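Local coordinates for uncharacterized protein (Borrelia turicatae, PDB 5VJ4) that is a putative surface protein of relapsing fever spirochetes, probably a lipid-binding lipoprotein, whose exact function is not established, at residues A[235-249]-A[263-275]. Numbering follows the deposited sequence.
Sequences DDIYGWLDADDRATI and KDKFNNVLNSVGV. With SO4 (sulfate ion), chain E.
With CG trans to its own carbonyl carbon (chi1 -71°), Y238 brings its phenol hydroxyl up to helix 263-301, where K263 meets it from the opposite direction, its CG trans to the backbone N (chi1 -165°) and its chain bent at chi2 and chi4. N267 crosses the phenol at about a right angle, ND2 at the ring edge near its plane, the amide and ring planes 78° apart. N267 ND2 donates to Y238 OH over 2.7 Å, the oxygen lying somewhat out of the amide plane, and K263 NZ donates to the same oxygen at 3.2 Å. K263 NZ also donates to N267 OD1 (2.9 Å), closing a triangle of hydrogen bonds among the three side chains that fixes the rotation of the amide. Beside it, N271 ND2 reaches D236 OD1 in a weak hydrogen bond of 3.4 Å, carboxylate and amide nearly coplanar.

Beside these polar groups the contact is apolar. I237 lays CD1 against L270 CD1 (3.7 Å), while I249 meets the same methyl tip to tip and sets its CG2 at the edge of the F266 ring, which also packs on F330. Farther along, V275 CG2 sits over one face of the W240 five-membered ring in a CH-pi contact, 4.0 Å from the centroid; the indole NE1 is bonded to M234 O, and M185 of helix 176-201 touches both side chains. W240 and V275 together join the 235-242 loop and helix 263-301 to helix 176-201, and D242 N-caps the helix that follows. The second subunit adjoins the site, R188 of that chain bonding N271 O. Two donors, one of them a cationic lysine, converge on a single phenol oxygen, which implies that the Y238 hydroxyl serves here as an acceptor, probably polarised by the nearby positive charge.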
loop_
_atom_site.group_PDB
_atom_site.type_symbol
_atom_site.label_atom_id
_atom_site.label_comp_id
_atom_site.label_asym_id
_atom_site.label_seq_id
_atom_site.Cartn_x
_atom_site.Cartn_y
_atom_site.Cartn_z
ATOM N N ASP A 235 -8.279 10.229 13.317
ATOM C CA ASP A 235 -7.071 10.837 12.762
ATOM C C ASP A 235 -5.786 10.105 13.198
ATOM O O ASP A 235 -4.682 10.526 12.855
ATOM C CB ASP A 235 -6.994 12.330 13.108
ATOM C CG ASP A 235 -8.088 13.158 12.432
ATOM O OD1 ASP A 235 -8.587 12.742 11.360
ATOM O OD2 ASP A 235 -8.438 14.235 12.978
ATOM N N ASP A 236 -5.928 9.023 13.961
ATOM C CA ASP A 236 -4.797 8.202 14.311
ATOM C C ASP A 236 -5.106 6.768 13.938
ATOM O O ASP A 236 -6.215 6.279 14.192
ATOM C CB ASP A 236 -4.507 8.305 15.815
ATOM C CG ASP A 236 -3.073 7.898 16.179
ATOM O OD1 ASP A 236 -2.152 7.932 15.320
ATOM O OD2 ASP A 236 -2.877 7.555 17.358
ATOM N N ILE A 237 -4.132 6.087 13.349
ATOM C CA ILE A 237 -4.365 4.701 12.993
ATOM C C ILE A 237 -4.728 3.879 14.242
ATOM O O ILE A 237 -5.632 3.048 14.182
ATOM C CB ILE A 237 -3.236 4.094 12.147
ATOM C CG1 ILE A 237 -1.973 3.956 12.974
ATOM C CG2 ILE A 237 -2.974 4.915 10.881
ATOM C CD1 ILE A 237 -1.755 2.533 13.431
ATOM N N TYR A 238 -4.099 4.159 15.385
ATOM C CA TYR A 238 -4.438 3.403 16.619
ATOM C C TYR A 238 -5.896 3.615 17.033
ATOM O O TYR A 238 -6.423 2.858 17.832
ATOM C CB TYR A 238 -3.538 3.770 17.801
ATOM C CG TYR A 238 -2.091 3.317 17.751
ATOM C CD1 TYR A 238 -1.165 3.899 16.864
ATOM C CD2 TYR A 238 -1.634 2.325 18.606
ATOM C CE1 TYR A 238 0.172 3.471 16.829
ATOM C CE2 TYR A 238 -0.299 1.897 18.584
ATOM C CZ TYR A 238 0.595 2.473 17.715
ATOM O OH TYR A 238 1.907 2.035 17.726
ATOM N N GLY A 239 -6.547 4.643 16.486
ATOM C CA GLY A 239 -7.931 4.938 16.840
ATOM C C GLY A 239 -8.863 3.886 16.310
ATOM O O GLY A 239 -9.949 3.702 16.839
ATOM N N TRP A 240 -8.425 3.196 15.261
ATOM C CA TRP A 240 -9.227 2.173 14.596
ATOM C C TRP A 240 -8.984 0.760 15.078
ATOM O O TRP A 240 -9.815 -0.123 14.850
ATOM C CB TRP A 240 -8.916 2.213 13.132
ATOM C CG TRP A 240 -9.210 3.489 12.497
ATOM C CD1 TRP A 240 -8.372 4.552 12.385
ATOM C CD2 TRP A 240 -10.417 3.843 11.812
ATOM N NE1 TRP A 240 -8.982 5.566 11.665
ATOM C CE2 TRP A 240 -10.240 5.151 11.305
ATOM C CE3 TRP A 240 -11.631 3.177 11.567
ATOM C CZ2 TRP A 240 -11.237 5.811 10.581
ATOM C CZ3 TRP A 240 -12.624 3.834 10.840
ATOM C CH2 TRP A 240 -12.422 5.138 10.356
ATOM N N LEU A 241 -7.829 0.549 15.706
ATOM C CA LEU A 241 -7.438 -0.739 16.295
ATOM C C LEU A 241 -8.210 -1.032 17.557
ATOM O O LEU A 241 -8.403 -0.141 18.383
ATOM C CB LEU A 241 -5.943 -0.742 16.633
ATOM C CG LEU A 241 -5.012 -0.294 15.482
ATOM C CD1 LEU A 241 -3.544 -0.409 15.816
ATOM C CD2 LEU A 241 -5.267 -1.084 14.225
ATOM N N ASP A 242 -8.659 -2.279 17.698
ATOM C CA ASP A 242 -9.205 -2.760 18.971
ATOM C C ASP A 242 -8.063 -3.228 19.896
ATOM O O ASP A 242 -6.883 -3.191 19.523
ATOM C CB ASP A 242 -10.174 -3.911 18.725
ATOM C CG ASP A 242 -9.471 -5.243 18.629
ATOM O OD1 ASP A 242 -8.580 -5.348 17.753
ATOM O OD2 ASP A 242 -9.786 -6.155 19.452
ATOM N N ALA A 243 -8.417 -3.724 21.075
ATOM C CA ALA A 243 -7.416 -4.173 22.025
ATOM C C ALA A 243 -6.476 -5.229 21.445
ATOM O O ALA A 243 -5.247 -5.129 21.592
ATOM C CB ALA A 243 -8.084 -4.658 23.290
ATOM N N ASP A 244 -7.052 -6.214 20.764
ATOM C CA ASP A 244 -6.267 -7.281 20.149
ATOM C C ASP A 244 -5.281 -6.726 19.158
ATOM O O ASP A 244 -4.089 -7.089 19.182
ATOM C CB ASP A 244 -7.171 -8.302 19.454
ATOM C CG ASP A 244 -7.931 -9.187 20.432
ATOM O OD1 ASP A 244 -7.484 -9.359 21.598
ATOM O OD2 ASP A 244 -8.986 -9.706 20.011
ATOM N N ASP A 245 -5.770 -5.840 18.292
ATOM C CA ASP A 245 -4.898 -5.185 17.331
ATOM C C ASP A 245 -3.791 -4.420 18.033
ATOM O O ASP A 245 -2.618 -4.598 17.692
ATOM C CB ASP A 245 -5.690 -4.310 16.386
ATOM C CG ASP A 245 -6.570 -5.118 15.441
ATOM O OD1 ASP A 245 -6.244 -6.288 15.165
ATOM O OD2 ASP A 245 -7.606 -4.590 14.976
ATOM N N ARG A 246 -4.154 -3.615 19.032
ATOM C CA ARG A 246 -3.176 -2.889 19.854
ATOM C C ARG A 246 -2.087 -3.818 20.363
ATOM O O ARG A 246 -0.885 -3.573 20.087
ATOM C CB ARG A 246 -3.828 -2.131 21.004
ATOM C CG ARG A 246 -4.583 -0.913 20.509
ATOM C CD ARG A 246 -5.016 0.054 21.588
ATOM N NE ARG A 246 -5.867 -0.580 22.587
ATOM C CZ ARG A 246 -7.182 -0.703 22.480
ATOM N NH1 ARG A 246 -7.874 -1.289 23.455
ATOM N NH2 ARG A 246 -7.800 -0.252 21.395
ATOM N N ALA A 247 -2.514 -4.901 21.036
ATOM C CA ALA A 247 -1.575 -5.952 21.475
ATOM C C ALA A 247 -0.597 -6.327 20.384
ATOM O O ALA A 247 0.625 -6.209 20.570
ATOM C CB ALA A 247 -2.305 -7.184 21.980
ATOM N N THR A 248 -1.127 -6.704 19.216
ATOM C CA THR A 248 -0.256 -7.169 18.136
ATOM C C THR A 248 0.722 -6.093 17.715
ATOM O O THR A 248 1.929 -6.350 17.591
ATOM C CB THR A 248 -1.030 -7.674 16.921
ATOM O OG1 THR A 248 -2.017 -8.606 17.343
ATOM C CG2 THR A 248 -0.093 -8.378 15.993
ATOM N N ILE A 249 0.211 -4.877 17.528
ATOM C CA ILE A 249 1.095 -3.798 17.127
ATOM C C ILE A 249 2.194 -3.570 18.149
ATOM O O ILE A 249 3.345 -3.355 17.775
ATOM C CB ILE A 249 0.353 -2.509 16.802
ATOM C CG1 ILE A 249 -0.242 -2.584 15.414
ATOM C CG2 ILE A 249 1.331 -1.355 16.756
ATOM C CD1 ILE A 249 0.792 -2.485 14.306
ATOM N N LYS A 263 10.090 4.619 18.596
ATOM C CA LYS A 263 8.635 4.553 18.540
ATOM C C LYS A 263 7.982 5.547 17.580
ATOM O O LYS A 263 6.950 5.247 16.976
ATOM C CB LYS A 263 8.036 4.668 19.939
ATOM C CG LYS A 263 6.576 4.262 20.079
ATOM C CD LYS A 263 6.263 2.780 19.810
ATOM C CE LYS A 263 4.828 2.359 20.138
ATOM N NZ LYS A 263 3.822 3.421 19.813
ATOM N N ASP A 264 8.602 6.709 17.415
ATOM C CA ASP A 264 8.038 7.749 16.556
ATOM C C ASP A 264 8.171 7.386 15.093
ATOM O O ASP A 264 7.208 7.570 14.322
ATOM C CB ASP A 264 8.710 9.102 16.813
ATOM C CG ASP A 264 8.214 9.778 18.078
ATOM O OD1 ASP A 264 7.192 9.329 18.634
ATOM O OD2 ASP A 264 8.849 10.766 18.508
ATOM N N LYS A 265 9.357 6.887 14.716
ATOM C CA LYS A 265 9.600 6.464 13.346
ATOM C C LYS A 265 8.656 5.340 12.964
ATOM O O LYS A 265 8.018 5.373 11.900
ATOM C CB LYS A 265 11.031 6.022 13.172
ATOM C CG LYS A 265 11.942 7.175 12.805
ATOM C CD LYS A 265 13.367 6.661 12.734
ATOM C CE LYS A 265 14.409 7.755 12.881
ATOM N NZ LYS A 265 15.618 7.049 13.400
ATOM N N PHE A 266 8.541 4.376 13.873
ATOM C CA PHE A 266 7.686 3.218 13.690
ATOM C C PHE A 266 6.269 3.695 13.466
ATOM O O PHE A 266 5.620 3.294 12.498
ATOM C CB PHE A 266 7.757 2.331 14.920
ATOM C CG PHE A 266 6.769 1.215 14.936
ATOM C CD1 PHE A 266 6.951 0.079 14.129
ATOM C CD2 PHE A 266 5.664 1.262 15.791
ATOM C CE1 PHE A 266 6.042 -0.981 14.163
ATOM C CE2 PHE A 266 4.745 0.203 15.827
ATOM C CZ PHE A 266 4.938 -0.920 15.015
ATOM N N ASN A 267 5.802 4.579 14.338
ATOM C CA ASN A 267 4.475 5.110 14.158
ATOM C C ASN A 267 4.253 5.897 12.874
ATOM O O ASN A 267 3.132 5.889 12.355
ATOM C CB ASN A 267 4.031 5.887 15.373
ATOM C CG ASN A 267 3.679 4.981 16.538
ATOM O OD1 ASN A 267 3.564 5.429 17.669
ATOM N ND2 ASN A 267 3.492 3.695 16.262
ATOM N N ASN A 268 5.309 6.537 12.347
ATOM C CA ASN A 268 5.130 7.289 11.128
ATOM C C ASN A 268 4.845 6.408 9.919
ATOM O O ASN A 268 3.991 6.747 9.083
ATOM C CB ASN A 268 6.246 8.286 10.818
ATOM C CG ASN A 268 5.901 9.156 9.581
ATOM O OD1 ASN A 268 6.770 9.669 8.871
ATOM N ND2 ASN A 268 4.601 9.289 9.302
ATOM N N VAL A 269 5.523 5.273 9.826
ATOM C CA VAL A 269 5.217 4.381 8.691
ATOM C C VAL A 269 3.800 3.846 8.783
ATOM O O VAL A 269 3.105 3.769 7.762
ATOM C CB VAL A 269 6.243 3.270 8.415
ATOM C CG1 VAL A 269 7.588 3.876 8.139
ATOM C CG2 VAL A 269 6.446 2.484 9.639
ATOM N N LEU A 270 3.345 3.555 9.999
ATOM C CA LEU A 270 1.970 3.114 10.156
ATOM C C LEU A 270 1.013 4.157 9.619
ATOM O O LEU A 270 0.118 3.840 8.867
ATOM C CB LEU A 270 1.653 2.830 11.598
ATOM C CG LEU A 270 2.434 1.755 12.345
ATOM C CD1 LEU A 270 1.706 1.374 13.622
ATOM C CD2 LEU A 270 2.682 0.504 11.541
ATOM N N ASN A 271 1.241 5.409 9.992
ATOM C CA ASN A 271 0.387 6.465 9.533
ATOM C C ASN A 271 0.476 6.741 8.059
ATOM O O ASN A 271 -0.511 7.145 7.440
ATOM C CB ASN A 271 0.525 7.729 10.362
ATOM C CG ASN A 271 -0.535 7.784 11.478
ATOM O OD1 ASN A 271 -1.593 8.386 11.299
ATOM N ND2 ASN A 271 -0.281 7.099 12.608
ATOM N N SER A 272 1.634 6.490 7.471
ATOM C CA SER A 272 1.762 6.809 6.051
ATOM C C SER A 272 0.971 5.781 5.250
ATOM O O SER A 272 0.221 6.090 4.300
ATOM C CB SER A 272 3.219 6.804 5.632
ATOM O OG SER A 272 4.022 7.420 6.612
ATOM N N VAL A 273 1.126 4.550 5.694
ATOM C CA VAL A 273 0.582 3.403 5.021
ATOM C C VAL A 273 -0.943 3.333 5.208
ATOM O O VAL A 273 -1.662 2.936 4.301
ATOM C CB VAL A 273 1.316 2.175 5.585
ATOM C CG1 VAL A 273 0.405 0.997 5.794
ATOM C CG2 VAL A 273 2.496 1.855 4.708
ATOM N N GLY A 274 -1.436 3.733 6.377
ATOM C CA GLY A 274 -2.867 3.723 6.631
ATOM C C GLY A 274 -3.402 2.421 7.203
ATOM O O GLY A 274 -2.757 1.361 7.183
ATOM N N VAL A 275 -4.610 2.513 7.721
ATOM C CA VAL A 275 -5.210 1.383 8.394
ATOM C C VAL A 275 -5.339 0.131 7.534
ATOM O O VAL A 275 -5.172 -0.972 8.033
ATOM C CB VAL A 275 -6.593 1.758 8.866
ATOM C CG1 VAL A 275 -7.269 0.562 9.492
ATOM C CG2 VAL A 275 -6.494 2.916 9.844
HETATM S S SO4 E . -11.501 -1.685 22.402
HETATM O O1 SO4 E . -11.375 -2.098 23.822
HETATM O O2 SO4 E . -10.327 -0.870 22.041
HETATM O O3 SO4 E . -12.742 -0.905 22.138
HETATM O O4 SO4 E . -11.470 -2.890 21.553
#